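Local structure of cell surface protein (Putative S-layer protein) (Clostridioides difficile R20291, 5NJL) at residues 142-145 with 149-152; 124-129 with 185-190. The protein is a putative S-layer protein of the cell wall with an extended three-domain fold, shows cell adhesion in vitro and probably acts as an adhesin. All coordinates share one frame; numbering follows the deposited sequence.

Contact 1. Residues 142-145 with 149-152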
loop_
_atom_site.group_PDB
_atom_site.type_symbol
_atom_site.label_atom_id
_atom_site.label_comp_id
_atom_site.label_asym_id
_atom_site.label_seq_id
_atom_site.Cartn_x
_atom_site.Cartn_y
_atom_site.Cartn_z
ATOM N N THR A 142 2.902 34.931 2.880
ATOM C CA THR A 142 3.435 36.184 3.428
ATOM C C THR A 142 2.295 36.907 4.129
ATOM O O THR A 142 1.244 37.167 3.531
ATOM C CB THR A 142 4.084 37.017 2.329
ATOM O OG1 THR A 142 5.319 36.399 1.956
ATOM C CG2 THR A 142 4.355 38.438 2.763
ATOM N N LEU A 143 2.539 37.252 5.391
ATOM C CA LEU A 143 1.557 37.834 6.288
ATOM C C LEU A 143 2.045 39.193 6.735
ATOM O O LEU A 143 3.257 39.399 6.926
ATOM C CB LEU A 143 1.383 36.956 7.526
ATOM C CG LEU A 143 1.109 35.471 7.313
ATOM C CD1 LEU A 143 1.112 34.720 8.633
ATOM C CD2 LEU A 143 -0.208 35.268 6.602
ATOM N N ARG A 144 1.105 40.109 6.928
ATOM C CA ARG A 144 1.392 41.387 7.552
ATOM C C ARG A 144 0.253 41.753 8.477
ATOM O O ARG A 144 -0.904 41.584 8.101
ATOM C CB ARG A 144 1.525 42.378 6.413
ATOM C CG ARG A 144 1.901 43.778 6.728
ATOM C CD ARG A 144 2.183 44.502 5.401
ATOM N NE ARG A 144 0.941 44.737 4.659
ATOM C CZ ARG A 144 0.799 45.582 3.650
ATOM N NH1 ARG A 144 1.836 46.275 3.163
ATOM N NH2 ARG A 144 -0.411 45.715 3.108
ATOM N N ASP A 145 0.563 42.268 9.665
ATOM C CA ASP A 145 -0.468 42.702 10.605
ATOM C C ASP A 145 -1.296 43.836 9.929
ATOM O O ASP A 145 -0.747 44.653 9.203
ATOM C CB ASP A 145 0.117 43.259 11.912
ATOM C CG ASP A 145 1.062 42.292 12.634
ATOM O OD1 ASP A 145 0.609 41.191 13.010
ATOM O OD2 ASP A 145 2.238 42.687 12.895
ATOM N N THR A 149 1.433 48.399 15.273
ATOM C CA THR A 149 2.826 48.389 14.815
ATOM C C THR A 149 2.994 47.184 13.891
ATOM O O THR A 149 3.117 46.038 14.363
ATOM C CB THR A 149 3.805 48.300 15.991
ATOM O OG1 THR A 149 3.606 49.436 16.834
ATOM C CG2 THR A 149 5.264 48.246 15.507
ATOM N N VAL A 150 3.009 47.454 12.588
ATOM C CA VAL A 150 2.849 46.424 11.571
ATOM C C VAL A 150 4.153 45.644 11.390
ATOM O O VAL A 150 5.193 46.221 11.043
ATOM C CB VAL A 150 2.357 47.026 10.237
ATOM C CG1 VAL A 150 2.429 46.023 9.088
ATOM C CG2 VAL A 150 0.957 47.558 10.404
ATOM N N THR A 151 4.057 44.336 11.617
ATOM C CA THR A 151 5.123 43.378 11.359
ATOM C C THR A 151 4.719 42.429 10.248
ATOM O O THR A 151 3.572 42.418 9.801
ATOM C CB THR A 151 5.502 42.547 12.626
ATOM O OG1 THR A 151 4.522 41.530 12.899
ATOM C CG2 THR A 151 5.703 43.455 13.861
ATOM N N SER A 152 5.675 41.615 9.819
ATOM C CA SER A 152 5.457 40.666 8.727
ATOM C C SER A 152 6.085 39.323 9.028
ATOM O O SER A 152 6.947 39.189 9.927
ATOM C CB SER A 152 6.038 41.217 7.422
ATOM O OG SER A 152 7.457 41.363 7.500
#
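The carboxylate of D145 takes two donors from T151 on one face of its plane, both at OD2. T151 OG1 arrives on the syn side at 2.6 Å from D145 OD2, lying 29° out of the carboxylate plane; the backbone N of T151 comes in on the anti side, 2.8 Å from the same D145 OD2. The other oxygen, OD1, accepts from the backbone N of V187, so the group is held at both ends and its rotation is fixed. T151 gets its hydroxyl there by setting OG1 between its own N and carbonyl carbon (chi1 76°), which lets one residue offer N-H and O-H to a single acceptor. T151 OG1 in turn accepts from the backbone N of N188. All this happens where strand 138-145 runs out into the loop leading to strand 152-158, the connection between two neighbours of a three-stranded antiparallel sheet. The backbone link here is D145 N to T151 O, 3.0 Å and fairly straight at 161°. Next to it R144 and S152 form a non-hydrogen-bonded antiparallel pair with CA atoms 4.3 Å apart, and S152 CA leans on L143 O at 3.1 Å as a CA-H...O contact. On the face that carries R144 and S152, R144 CG presses against V150 CG1 at 3.3 Å, with the two side chains crossing obliquely, while the guanidinium goes on to a salt bridge with D127.

Contact 2. Residues 124-129 with 185-190. With SO4 (sulfate ion), chain I.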
loop_
_atom_site.group_PDB
_atom_site.type_symbol
_atom_site.label_atom_id
_atom_site.label_comp_id
_atom_site.label_asym_id
_atom_site.label_seq_id
_atom_site.Cartn_x
_atom_site.Cartn_y
_atom_site.Cartn_z
ATOM N N LYS A 124 -8.243 37.177 10.064
ATOM C CA LYS A 124 -8.881 38.278 10.789
ATOM C C LYS A 124 -7.926 39.423 11.119
ATOM O O LYS A 124 -8.327 40.574 11.106
ATOM C CB LYS A 124 -9.490 37.761 12.097
ATOM C CG LYS A 124 -10.409 38.751 12.799
ATOM C CD LYS A 124 -11.065 38.099 14.005
ATOM C CE LYS A 124 -11.955 39.088 14.757
ATOM N NZ LYS A 124 -13.099 39.594 13.940
ATOM N N VAL A 125 -6.679 39.093 11.438
ATOM C CA VAL A 125 -5.726 40.056 11.969
ATOM C C VAL A 125 -4.559 40.370 11.032
ATOM O O VAL A 125 -3.705 41.185 11.388
ATOM C CB VAL A 125 -5.185 39.567 13.332
ATOM C CG1 VAL A 125 -6.345 39.491 14.324
ATOM C CG2 VAL A 125 -4.435 38.224 13.211
ATOM N N ALA A 126 -4.517 39.726 9.861
ATOM C CA ALA A 126 -3.399 39.893 8.922
ATOM C C ALA A 126 -3.841 39.925 7.475
ATOM O O ALA A 126 -4.804 39.229 7.108
ATOM C CB ALA A 126 -2.374 38.781 9.141
ATOM N N ASP A 127 -3.138 40.724 6.658
ATOM C CA ASP A 127 -3.245 40.687 5.203
ATOM C C ASP A 127 -2.437 39.464 4.765
ATOM O O ASP A 127 -1.360 39.224 5.301
ATOM C CB ASP A 127 -2.585 41.888 4.509
ATOM C CG ASP A 127 -3.041 43.220 5.025
ATOM O OD1 ASP A 127 -4.275 43.401 5.241
ATOM O OD2 ASP A 127 -2.137 44.091 5.177
ATOM N N VAL A 128 -2.926 38.729 3.775
ATOM C CA VAL A 128 -2.318 37.438 3.398
ATOM C C VAL A 128 -2.044 37.447 1.926
ATOM O O VAL A 128 -2.920 37.820 1.122
ATOM C CB VAL A 128 -3.251 36.238 3.724
ATOM C CG1 VAL A 128 -2.602 34.920 3.307
ATOM C CG2 VAL A 128 -3.561 36.201 5.202
ATOM N N LYS A 129 -0.838 37.031 1.560
ATOM C CA LYS A 129 -0.522 36.673 0.202
ATOM C C LYS A 129 -0.028 35.256 0.164
ATOM O O LYS A 129 0.688 34.814 1.067
ATOM C CB LYS A 129 0.577 37.559 -0.358
ATOM C CG LYS A 129 0.266 39.030 -0.382
ATOM C CD LYS A 129 -0.582 39.401 -1.552
ATOM C CE LYS A 129 -0.528 40.899 -1.766
ATOM N NZ LYS A 129 -1.532 41.201 -2.793
ATOM N N PHE A 185 -0.928 40.044 19.881
ATOM C CA PHE A 185 -0.415 39.103 18.859
ATOM C C PHE A 185 0.169 39.866 17.661
ATOM O O PHE A 185 -0.442 40.805 17.185
ATOM C CB PHE A 185 -1.537 38.204 18.369
ATOM C CG PHE A 185 -1.124 37.276 17.251
ATOM C CD1 PHE A 185 -0.467 36.088 17.537
ATOM C CD2 PHE A 185 -1.364 37.603 15.930
ATOM C CE1 PHE A 185 -0.074 35.229 16.520
ATOM C CE2 PHE A 185 -0.972 36.753 14.903
ATOM C CZ PHE A 185 -0.332 35.559 15.200
ATOM N N ARG A 186 1.351 39.470 17.204
ATOM C CA ARG A 186 1.963 40.034 15.997
ATOM C C ARG A 186 2.402 38.855 15.121
ATOM O O ARG A 186 2.883 37.831 15.647
ATOM C CB ARG A 186 3.179 40.899 16.328
ATOM C CG ARG A 186 2.904 42.150 17.170
ATOM C CD ARG A 186 2.235 43.250 16.360
ATOM N NE ARG A 186 0.789 43.103 16.246
ATOM C CZ ARG A 186 -0.016 43.890 15.519
ATOM N NH1 ARG A 186 0.462 44.919 14.838
ATOM N NH2 ARG A 186 -1.327 43.650 15.488
ATOM N N VAL A 187 2.241 38.982 13.807
ATOM C CA VAL A 187 2.558 37.837 12.920
ATOM C C VAL A 187 4.034 37.450 12.944
ATOM O O VAL A 187 4.372 36.287 12.661
ATOM C CB VAL A 187 2.077 38.026 11.469
ATOM C CG1 VAL A 187 0.554 38.096 11.432
ATOM C CG2 VAL A 187 2.714 39.218 10.796
ATOM N N ASN A 188 4.933 38.390 13.247
ATOM C CA ASN A 188 6.362 38.044 13.310
ATOM C C ASN A 188 6.727 37.110 14.466
ATOM O O ASN A 188 7.828 36.645 14.494
ATOM C CB ASN A 188 7.301 39.258 13.286
ATOM C CG ASN A 188 7.252 40.092 14.556
ATOM O OD1 ASN A 188 6.323 40.029 15.362
ATOM N ND2 ASN A 188 8.268 40.914 14.710
ATOM N N LYS A 189 5.812 36.838 15.372
ATOM C CA LYS A 189 6.012 35.800 16.394
ATOM C C LYS A 189 5.661 34.353 15.922
ATOM O O LYS A 189 5.920 33.389 16.646
ATOM C CB LYS A 189 5.217 36.154 17.642
ATOM C CG LYS A 189 5.612 37.494 18.262
ATOM C CD LYS A 189 7.110 37.582 18.569
ATOM C CE LYS A 189 7.442 38.768 19.465
ATOM N NZ LYS A 189 8.909 38.997 19.512
ATOM N N ILE A 190 5.107 34.217 14.715
ATOM C CA ILE A 190 4.781 32.901 14.144
ATOM C C ILE A 190 6.081 32.244 13.743
ATOM O O ILE A 190 6.911 32.848 13.067
ATOM C CB ILE A 190 3.853 33.000 12.921
ATOM C CG1 ILE A 190 2.501 33.538 13.347
ATOM C CG2 ILE A 190 3.710 31.634 12.211
ATOM C CD1 ILE A 190 1.604 33.929 12.189
HETATM S S SO4 I . 10.839 35.688 20.568
HETATM O O1 SO4 I . 9.546 35.900 21.266
HETATM O O2 SO4 I . 10.858 34.380 19.876
HETATM O O3 SO4 I . 11.935 35.736 21.567
HETATM O O4 SO4 I . 11.026 36.748 19.549
HETATM O O HOH W 1 -3.488 43.749 13.224
#
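V125, just before strand 126-133, makes the first touch: its CG2 methyl lies 4.1 Å from F185 CE2 and equally near CD2 of that ring. The methyl meets the ring obliquely, while the two side chains as wholes cross at about a right angle. With chi1 at -63°, V125 holds CG2 between its own N and carbonyl carbon, and this is the branch that meets the phenyl group. A water donates to V125 O at 3.2 Å and accepts a weak bond from R186 NH2. In the strand, A126 directs its methyl at V187, with A126 CB 3.8 Å from V187 CG1. Further along, V128 packs on L143, which V187 and I190 also touch. What A126 and V125 meet is the long excursion between strands 152-158 and 199-200, which folds back over this end of the three-stranded antiparallel sheet and carries a 3-10 turn at 187-189. Just before that turn R186 curls back on its neighbour: R186 NE donates to F185 O at 2.8 Å, a fairly straight bond (163°) made in the guanidinium plane, though it reaches the oxygen 31° off the carbonyl plane. R186 NH1 bonds the carbonyl oxygens of T147 and T149. K189, exposed to solvent, hydrogen-bonds through NZ to O4 of a sulfate (3.1 Å) that S173 also binds, probably from the crystallisation liquor.

How the contacts relate
Both contacts sit at one end of the same three-stranded sheet, their centres about 5 Å apart, and the segment 185-190 of contact 2 also bonds to residues of contact 1. Contact 1 is largely polar and lies at the more exposed end of the sheet, where the middle strand gives way to a loop; contact 2 is buried between its segments and purely apolar in its direct touches, with water at its margin. Strands 126-133 and 138-145 join them side by side, T142 N bonding K129 O at 2.9 Å, while R144 O rests on A126 CB. Through D145 OD1 and V187 N, the loop of contact 1 is tied to the 3-10 segment whose V187 meets A126.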